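Local coordinates for protein botulinum neurotoxin type C1 (PDB 3R4S) that is the receptor-binding portion of a clostridial neurotoxin heavy chain, binding sialic acid in two pockets, consistent with ganglioside recognition during cell entry, at residues A[108-113]-A[117-122]; A[327-332]-A[398-403]; A[294-297]-A[302-305]. All blocks are in the same frame, centred on the assembly; numbering follows the deposited sequence.

Overall arrangement
Interaction 1 lies in the N-terminal half of the receptor-binding region, of the concanavalin clan, while interactions 2 and 3 both fall in the C-terminal half, of the trefoil clan. Interaction 1 is on the opposite side of the chain's centre from the other two, its centre about 53 Å from that of interaction 2 and about 40 Å from that of interaction 3. The centres of interactions 2 and 3 are about 37 Å apart. Interaction 1 is a buried sheet hairpin; interaction 2 joins a surface loop to the start of a strand, and interaction 3 lies within a single surface loop. The side chain of Arg294 in interaction 3 is about 14 Å from the bound N-acetyl-alpha-neuraminic acid.

Interaction 1. Residues A[108-113]-A[117-122]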
loop_
_atom_site.group_PDB
_atom_site.type_symbol
_atom_site.label_atom_id
_atom_site.label_comp_id
_atom_site.label_asym_id
_atom_site.label_seq_id
_atom_site.Cartn_x
_atom_site.Cartn_y
_atom_site.Cartn_z
ATOM N N TRP A 108 -16.209 2.870 -21.578
ATOM C CA TRP A 108 -16.017 2.821 -20.126
ATOM C C TRP A 108 -14.979 3.824 -19.698
ATOM O O TRP A 108 -14.168 4.286 -20.501
ATOM C CB TRP A 108 -15.638 1.414 -19.636
ATOM C CG TRP A 108 -14.342 0.896 -20.198
ATOM C CD1 TRP A 108 -14.185 0.085 -21.292
ATOM C CD2 TRP A 108 -13.027 1.136 -19.690
ATOM N NE1 TRP A 108 -12.849 -0.189 -21.497
ATOM C CE2 TRP A 108 -12.117 0.442 -20.528
ATOM C CE3 TRP A 108 -12.524 1.859 -18.601
ATOM C CZ2 TRP A 108 -10.739 0.467 -20.321
ATOM C CZ3 TRP A 108 -11.148 1.882 -18.401
ATOM C CH2 TRP A 108 -10.278 1.187 -19.255
ATOM N N SER A 109 -15.007 4.168 -18.420
ATOM C CA SER A 109 -14.050 5.114 -17.898
ATOM C C SER A 109 -13.813 4.876 -16.413
ATOM O O SER A 109 -14.672 4.341 -15.716
ATOM C CB SER A 109 -14.542 6.544 -18.138
ATOM O OG SER A 109 -13.487 7.463 -17.931
ATOM N N ILE A 110 -12.634 5.257 -15.938
ATOM C CA ILE A 110 -12.322 5.184 -14.521
ATOM C C ILE A 110 -11.849 6.544 -14.051
ATOM O O ILE A 110 -11.018 7.171 -14.705
ATOM C CB ILE A 110 -11.235 4.138 -14.232
ATOM C CG1 ILE A 110 -11.784 2.730 -14.495
ATOM C CG2 ILE A 110 -10.755 4.258 -12.784
ATOM C CD1 ILE A 110 -10.722 1.630 -14.502
ATOM N N GLY A 111 -12.383 6.996 -12.920
ATOM C CA GLY A 111 -12.030 8.293 -12.369
ATOM C C GLY A 111 -11.956 8.262 -10.851
ATOM O O GLY A 111 -12.367 7.284 -10.207
ATOM N N ILE A 112 -11.399 9.324 -10.281
ATOM C CA ILE A 112 -11.350 9.476 -8.838
ATOM C C ILE A 112 -11.974 10.814 -8.428
ATOM O O ILE A 112 -11.876 11.812 -9.152
ATOM C CB ILE A 112 -9.910 9.398 -8.303
ATOM C CG1 ILE A 112 -9.012 10.386 -9.043
ATOM C CG2 ILE A 112 -9.371 7.961 -8.426
ATOM C CD1 ILE A 112 -7.550 10.372 -8.565
ATOM N N ILE A 113 -12.631 10.816 -7.274
ATOM C CA ILE A 113 -13.198 12.036 -6.709
ATOM C C ILE A 113 -13.395 11.810 -5.217
ATOM O O ILE A 113 -13.814 10.732 -4.808
ATOM C CB ILE A 113 -14.518 12.443 -7.404
ATOM C CG1 ILE A 113 -14.984 13.825 -6.929
ATOM C CG2 ILE A 113 -15.615 11.393 -7.182
ATOM C CD1 ILE A 113 -16.139 14.380 -7.766
ATOM N N LEU A 117 -12.833 5.774 -5.955
ATOM C CA LEU A 117 -12.401 5.432 -7.303
ATOM C C LEU A 117 -13.608 4.813 -7.995
ATOM O O LEU A 117 -14.223 3.881 -7.469
ATOM C CB LEU A 117 -11.193 4.488 -7.315
ATOM C CG LEU A 117 -10.751 4.046 -8.727
ATOM C CD1 LEU A 117 -9.249 3.957 -8.850
ATOM C CD2 LEU A 117 -11.369 2.707 -9.099
ATOM N N VAL A 118 -13.959 5.352 -9.160
ATOM C CA VAL A 118 -15.214 5.003 -9.812
ATOM C C VAL A 118 -14.999 4.338 -11.173
ATOM O O VAL A 118 -14.261 4.858 -12.010
ATOM C CB VAL A 118 -16.072 6.262 -10.016
ATOM C CG1 VAL A 118 -17.429 5.898 -10.572
ATOM C CG2 VAL A 118 -16.232 7.021 -8.686
ATOM N N PHE A 119 -15.634 3.192 -11.388
ATOM C CA PHE A 119 -15.686 2.578 -12.713
ATOM C C PHE A 119 -17.047 2.835 -13.322
ATOM O O PHE A 119 -18.065 2.642 -12.665
ATOM C CB PHE A 119 -15.438 1.067 -12.655
ATOM C CG PHE A 119 -15.607 0.389 -13.988
ATOM C CD1 PHE A 119 -14.588 0.432 -14.937
ATOM C CD2 PHE A 119 -16.784 -0.276 -14.297
ATOM C CE1 PHE A 119 -14.738 -0.186 -16.186
ATOM C CE2 PHE A 119 -16.950 -0.892 -15.536
ATOM C CZ PHE A 119 -15.923 -0.839 -16.487
ATOM N N THR A 120 -17.064 3.264 -14.576
ATOM C CA THR A 120 -18.315 3.620 -15.236
ATOM C C THR A 120 -18.472 2.969 -16.605
ATOM O O THR A 120 -17.557 3.021 -17.440
ATOM C CB THR A 120 -18.409 5.132 -15.441
ATOM O OG1 THR A 120 -18.211 5.795 -14.188
ATOM C CG2 THR A 120 -19.771 5.504 -16.007
ATOM N N LEU A 121 -19.620 2.335 -16.826
ATOM C CA LEU A 121 -20.042 1.988 -18.179
ATOM C C LEU A 121 -20.860 3.165 -18.699
ATOM O O LEU A 121 -21.845 3.562 -18.072
ATOM C CB LEU A 121 -20.889 0.719 -18.186
ATOM C CG LEU A 121 -20.162 -0.617 -17.990
ATOM C CD1 LEU A 121 -21.143 -1.758 -18.125
ATOM C CD2 LEU A 121 -19.023 -0.795 -18.984
ATOM N N LYS A 122 -20.443 3.747 -19.818
ATOM C CA LYS A 122 -21.190 4.857 -20.392
ATOM C C LYS A 122 -21.969 4.398 -21.619
ATOM O O LYS A 122 -21.391 4.139 -22.679
ATOM C CB LYS A 122 -20.266 6.017 -20.753
ATOM C CG LYS A 122 -21.016 7.264 -21.212
ATOM C CD LYS A 122 -20.055 8.355 -21.645
ATOM C CE LYS A 122 -20.787 9.635 -22.033
ATOM N NZ LYS A 122 -20.908 10.548 -20.886
#
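The rings of Trp108 and Phe119 meet diagonally across two antiparallel strands. Their planes are 29° apart but slid past one another, so the centroids of the indole five-membered ring and the phenyl ring stand 6.0 Å apart and overlap is slight. The closest approach, Trp108 CE3 to Phe119 CE1 at 3.9 Å, is oblique to both rings. Ile110 comes to the edge of the phenyl ring, near its plane, with CG1 3.7 Å from Phe119 CD1. Phe119 CG is anti to the backbone N (chi1 175°), which brings the end of the ring nearer strand 108-113, whereas Trp108 CG stands between its backbone N and carbonyl carbon (chi1 62°) and the end of the indole leads away. Further along the same face, the two methyls of Leu117 divide their work, CD2 touching Ile110 CG2 and CD1 touching Ile112 CG2. Branched and aromatic residues suit this buried face, where broad apolar surface is needed.

Four backbone hydrogen bonds join the strands, two between Ser109 and Thr120 and two between Gly111 and Val118. The bond from Val118 N to Gly111 O is short and nearly straight, at 2.7 Å. The other face, with Ser109, Val118 and Thr120, is partly exposed and more polar: Ser109 OG bonds to Asp100 OD1 and Thr120 OG1 to Ser130 OG, so small hydroxyl residues fit there.

This is a beta hairpin in the concanavalin-like, jelly-roll half of the region. Strands 96-98 and 100-103 pair with 108-113 along its other edge, and strand 127-134 extends the sheet beyond 116-124. Ile80, Phe82 and Ile86 of strand 77-87, which belongs to the second sheet, pack against Trp108, Phe119, Ile110 and Ile112, closing the core between the sheets.

Interaction 2. Residues A[327-332]-A[398-403]; sequences TMYADN and WYRHNY
A surface loop between strands 317-323 and 338-345 meets the start of strand 401-409 through two pairs of side chains, Tyr329 with Arg400 and Asp331 with Asn402. The guanidinium of Arg400 lies over one face of the phenol, displaced toward its rim, and the two planes are 41° apart. Arg400 NH2 is nearest, 3.4 Å from Tyr329 CE2, while NH1 and CZ both approach Tyr329 CD2 at 3.6 Å. An extended chain from CG to NE carries the arginine's flat end to the ring, a reach that suits a long residue where the backbones stay well apart.

Both segments belong to the beta-trefoil half of the receptor-binding region, where strand 401-409 pairs with strands 338-345 and 381-392. Arg391, on the latter strand, forms a salt bridge with Asp331 OD2 and hydrogen-bonds to Arg400 O, so it ties together the loop and the start of the strand.

The other carboxylate oxygen, Asp331 OD1, accepts a nearly straight hydrogen bond from Asn402 ND2 (3.0 Å, 167° at the hydrogen). Asp331 OD1 lies in the amide plane of Asn402, but the donor stands 46° out of the carboxylate plane. Asparagine can serve both ways here: its OD1 accepts from a water at 2.8 Å, and that water in turn accepts from Asp331 N at 2.9 Å.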
loop_
_atom_site.group_PDB
_atom_site.type_symbol
_atom_site.label_atom_id
_atom_site.label_comp_id
_atom_site.label_asym_id
_atom_site.label_seq_id
_atom_site.Cartn_x
_atom_site.Cartn_y
_atom_site.Cartn_z
ATOM N N THR A 327 11.097 -5.090 35.434
ATOM C CA THR A 327 9.700 -5.319 35.771
ATOM C C THR A 327 8.851 -4.182 35.237
ATOM O O THR A 327 9.255 -3.030 35.283
ATOM C CB THR A 327 9.519 -5.382 37.288
ATOM O OG1 THR A 327 10.434 -6.344 37.823
ATOM C CG2 THR A 327 8.082 -5.773 37.645
ATOM N N MET A 328 7.676 -4.511 34.720
ATOM C CA MET A 328 6.749 -3.506 34.231
ATOM C C MET A 328 5.572 -3.366 35.193
ATOM O O MET A 328 5.233 -4.310 35.895
ATOM C CB MET A 328 6.266 -3.880 32.822
ATOM C CG MET A 328 7.333 -3.733 31.762
ATOM S SD MET A 328 7.475 -2.025 31.194
ATOM C CE MET A 328 6.272 -2.011 29.863
ATOM N N TYR A 329 4.966 -2.181 35.222
ATOM C CA TYR A 329 3.852 -1.901 36.120
ATOM C C TYR A 329 2.713 -1.312 35.313
ATOM O O TYR A 329 2.923 -0.413 34.504
ATOM C CB TYR A 329 4.268 -0.915 37.222
ATOM C CG TYR A 329 5.493 -1.366 37.987
ATOM C CD1 TYR A 329 5.372 -2.090 39.168
ATOM C CD2 TYR A 329 6.772 -1.091 37.515
ATOM C CE1 TYR A 329 6.493 -2.528 39.860
ATOM C CE2 TYR A 329 7.903 -1.524 38.200
ATOM C CZ TYR A 329 7.757 -2.240 39.371
ATOM O OH TYR A 329 8.872 -2.669 40.056
ATOM N N ALA A 330 1.508 -1.825 35.532
ATOM C CA ALA A 330 0.326 -1.334 34.839
ATOM C C ALA A 330 -0.814 -1.143 35.833
ATOM O O ALA A 330 -0.922 -1.884 36.808
ATOM C CB ALA A 330 -0.085 -2.306 33.737
ATOM N N ASP A 331 -1.659 -0.148 35.574
ATOM C CA ASP A 331 -2.782 0.174 36.455
ATOM C C ASP A 331 -3.612 -1.038 36.860
ATOM O O ASP A 331 -3.822 -1.279 38.051
ATOM C CB ASP A 331 -3.679 1.248 35.832
ATOM C CG ASP A 331 -3.099 2.631 35.977
ATOM O OD1 ASP A 331 -3.699 3.599 35.459
ATOM O OD2 ASP A 331 -2.039 2.743 36.626
ATOM N N ASN A 332 -4.088 -1.800 35.882
ATOM C CA ASN A 332 -4.908 -2.964 36.203
ATOM C C ASN A 332 -4.405 -4.276 35.610
ATOM O O ASN A 332 -4.316 -5.288 36.311
ATOM C CB ASN A 332 -6.376 -2.712 35.844
ATOM C CG ASN A 332 -7.078 -1.821 36.862
ATOM O OD1 ASN A 332 -7.163 -2.157 38.050
ATOM N ND2 ASN A 332 -7.581 -0.676 36.402
ATOM N N TRP A 398 8.958 12.493 39.927
ATOM C CA TRP A 398 9.090 11.835 41.215
ATOM C C TRP A 398 8.112 10.658 41.273
ATOM O O TRP A 398 8.439 9.574 41.762
ATOM C CB TRP A 398 8.780 12.797 42.379
ATOM C CG TRP A 398 8.857 12.080 43.683
ATOM C CD1 TRP A 398 7.819 11.681 44.472
ATOM C CD2 TRP A 398 10.047 11.615 44.314
ATOM N NE1 TRP A 398 8.295 11.007 45.580
ATOM C CE2 TRP A 398 9.662 10.961 45.504
ATOM C CE3 TRP A 398 11.407 11.709 44.001
ATOM C CZ2 TRP A 398 10.588 10.396 46.373
ATOM C CZ3 TRP A 398 12.325 11.144 44.870
ATOM C CH2 TRP A 398 11.910 10.492 46.035
ATOM N N TYR A 399 6.898 10.892 40.785
ATOM C CA TYR A 399 5.852 9.873 40.814
ATOM C C TYR A 399 5.819 9.107 39.490
ATOM O O TYR A 399 6.280 9.612 38.471
ATOM C CB TYR A 399 4.485 10.508 41.089
ATOM C CG TYR A 399 4.388 11.226 42.427
ATOM C CD1 TYR A 399 4.301 10.510 43.620
ATOM C CD2 TYR A 399 4.363 12.619 42.497
ATOM C CE1 TYR A 399 4.206 11.161 44.851
ATOM C CE2 TYR A 399 4.264 13.281 43.730
ATOM C CZ TYR A 399 4.191 12.547 44.893
ATOM O OH TYR A 399 4.094 13.189 46.104
ATOM N N ARG A 400 5.286 7.887 39.514
ATOM C CA ARG A 400 5.086 7.122 38.285
ATOM C C ARG A 400 3.912 7.683 37.495
ATOM O O ARG A 400 2.872 8.017 38.060
ATOM C CB ARG A 400 4.827 5.642 38.591
ATOM C CG ARG A 400 6.043 4.881 39.083
ATOM C CD ARG A 400 5.805 3.374 39.075
ATOM N NE ARG A 400 7.041 2.664 39.399
ATOM C CZ ARG A 400 7.912 2.204 38.502
ATOM N NH1 ARG A 400 7.687 2.351 37.196
ATOM N NH2 ARG A 400 9.012 1.582 38.911
ATOM N N HIS A 401 4.084 7.786 36.183
ATOM C CA HIS A 401 2.993 8.199 35.311
ATOM C C HIS A 401 2.768 7.182 34.191
ATOM O O HIS A 401 3.655 6.395 33.873
ATOM C CB HIS A 401 3.269 9.582 34.718
ATOM C CG HIS A 401 3.390 10.658 35.745
ATOM N ND1 HIS A 401 2.295 11.290 36.298
ATOM C CD2 HIS A 401 4.478 11.208 36.343
ATOM C CE1 HIS A 401 2.699 12.186 37.178
ATOM N NE2 HIS A 401 4.023 12.157 37.219
ATOM N N ASN A 402 1.573 7.207 33.611
ATOM C CA ASN A 402 1.246 6.361 32.479
ATOM C C ASN A 402 1.834 6.887 31.168
ATOM O O ASN A 402 1.665 8.058 30.832
ATOM C CB ASN A 402 -0.270 6.230 32.347
ATOM C CG ASN A 402 -0.837 5.166 33.258
ATOM O OD1 ASN A 402 -0.171 4.177 33.563
ATOM N ND2 ASN A 402 -2.079 5.353 33.690
ATOM N N TYR A 403 2.537 6.014 30.448
ATOM C CA TYR A 403 3.011 6.322 29.103
ATOM C C TYR A 403 2.630 5.192 28.156
ATOM O O TYR A 403 2.576 4.029 28.555
ATOM C CB TYR A 403 4.532 6.497 29.075
ATOM C CG TYR A 403 5.057 7.642 29.921
ATOM C CD1 TYR A 403 5.220 8.914 29.382
ATOM C CD2 TYR A 403 5.393 7.447 31.254
ATOM C CE1 TYR A 403 5.702 9.966 30.149
ATOM C CE2 TYR A 403 5.877 8.486 32.031
ATOM C CZ TYR A 403 6.026 9.742 31.476
ATOM O OH TYR A 403 6.492 10.785 32.237
HETATM O O HOH W 1 -1.127 1.555 33.290
#

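Interaction 3. Residues A[294-297]-A[302-305]; sequences RGNT and VRGG
Asn296 and Arg303 lean together across a short surface loop, the amide side chain over one face of the guanidinium. From its start, Asn296 CB makes the closest touch, 3.4 Å from Arg303 NH1. The side chain then leaves with CG anti to its backbone N (chi1 -170°), which carries the amide over the arginine: CG lies 4.1 Å from Arg303 NH1, and ND2 sits over the centre of the guanidinium, 3.9 Å above its plane. The two planes are 38° apart. At the tip, OD1 accepts from Asn298 N, two residues on. At the edge of the guanidinium, in its plane, a water accepts from both Asn296 N at 2.8 Å and Arg303 NH1 at 3.1 Å. Arg303 NH2 forms a salt bridge with Asp299 OD2, in the bend between the two segments.

Nearby, Arg294 NH2 makes a weak hydrogen bond to Gly305 O at 2.9 Å, and Gln357 NE2 bonds to the same oxygen. Gly305 adopts backbone angles where a side chain would crowd the preceding carbonyl, so glycine fits. The whole contact lies in the connection between strands 288-292 and 307-314, an antiparallel pair of the beta-trefoil.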
loop_
_atom_site.group_PDB
_atom_site.type_symbol
_atom_site.label_atom_id
_atom_site.label_comp_id
_atom_site.label_asym_id
_atom_site.label_seq_id
_atom_site.Cartn_x
_atom_site.Cartn_y
_atom_site.Cartn_z
ATOM N N ARG A 294 20.930 -10.662 9.145
ATOM C CA ARG A 294 20.882 -11.787 8.207
ATOM C C ARG A 294 19.766 -11.598 7.178
ATOM O O ARG A 294 18.607 -11.349 7.534
ATOM C CB ARG A 294 20.680 -13.108 8.954
ATOM C CG ARG A 294 20.842 -14.340 8.069
ATOM C CD ARG A 294 20.255 -15.578 8.728
ATOM N NE ARG A 294 18.796 -15.575 8.652
ATOM C CZ ARG A 294 18.006 -16.406 9.330
ATOM N NH1 ARG A 294 18.531 -17.305 10.156
ATOM N NH2 ARG A 294 16.686 -16.331 9.188
ATOM N N GLY A 295 20.118 -11.715 5.904
ATOM C CA GLY A 295 19.150 -11.616 4.828
ATOM C C GLY A 295 19.825 -11.754 3.476
ATOM O O GLY A 295 20.986 -12.154 3.389
ATOM N N ASN A 296 19.091 -11.417 2.421
ATOM C CA ASN A 296 19.590 -11.504 1.057
ATOM C C ASN A 296 20.523 -10.336 0.774
ATOM O O ASN A 296 20.087 -9.195 0.643
ATOM C CB ASN A 296 18.413 -11.517 0.072
ATOM C CG ASN A 296 18.835 -11.843 -1.349
ATOM O OD1 ASN A 296 19.959 -11.546 -1.770
ATOM N ND2 ASN A 296 17.926 -12.456 -2.103
ATOM N N THR A 297 21.815 -10.623 0.675
ATOM C CA THR A 297 22.804 -9.566 0.520
ATOM C C THR A 297 22.871 -8.992 -0.909
ATOM O O THR A 297 23.643 -8.075 -1.174
ATOM C CB THR A 297 24.201 -10.043 0.965
ATOM O OG1 THR A 297 24.639 -11.119 0.125
ATOM C CG2 THR A 297 24.160 -10.528 2.423
ATOM N N VAL A 302 14.068 -5.517 2.661
ATOM C CA VAL A 302 13.755 -6.312 3.849
ATOM C C VAL A 302 12.783 -7.473 3.536
ATOM O O VAL A 302 11.713 -7.265 2.969
ATOM C CB VAL A 302 13.175 -5.415 4.968
ATOM C CG1 VAL A 302 12.922 -6.232 6.244
ATOM C CG2 VAL A 302 14.126 -4.234 5.248
ATOM N N ARG A 303 13.153 -8.692 3.914
ATOM C CA ARG A 303 12.310 -9.856 3.650
ATOM C C ARG A 303 11.899 -10.568 4.938
ATOM O O ARG A 303 12.601 -10.495 5.952
ATOM C CB ARG A 303 13.036 -10.844 2.736
ATOM C CG ARG A 303 13.333 -10.306 1.345
ATOM C CD ARG A 303 14.249 -11.255 0.549
ATOM N NE ARG A 303 14.385 -10.790 -0.827
ATOM C CZ ARG A 303 15.190 -9.802 -1.209
ATOM N NH1 ARG A 303 15.953 -9.173 -0.322
ATOM N NH2 ARG A 303 15.238 -9.448 -2.482
ATOM N N GLY A 304 10.768 -11.265 4.884
ATOM C CA GLY A 304 10.284 -12.035 6.017
ATOM C C GLY A 304 11.303 -13.081 6.419
ATOM O O GLY A 304 11.866 -13.759 5.568
ATOM N N GLY A 305 11.556 -13.201 7.716
ATOM C CA GLY A 305 12.567 -14.127 8.192
ATOM C C GLY A 305 13.926 -13.481 8.400
ATOM O O GLY A 305 14.805 -14.075 9.022
HETATM O O HOH W 2 16.774 -9.883 2.610
#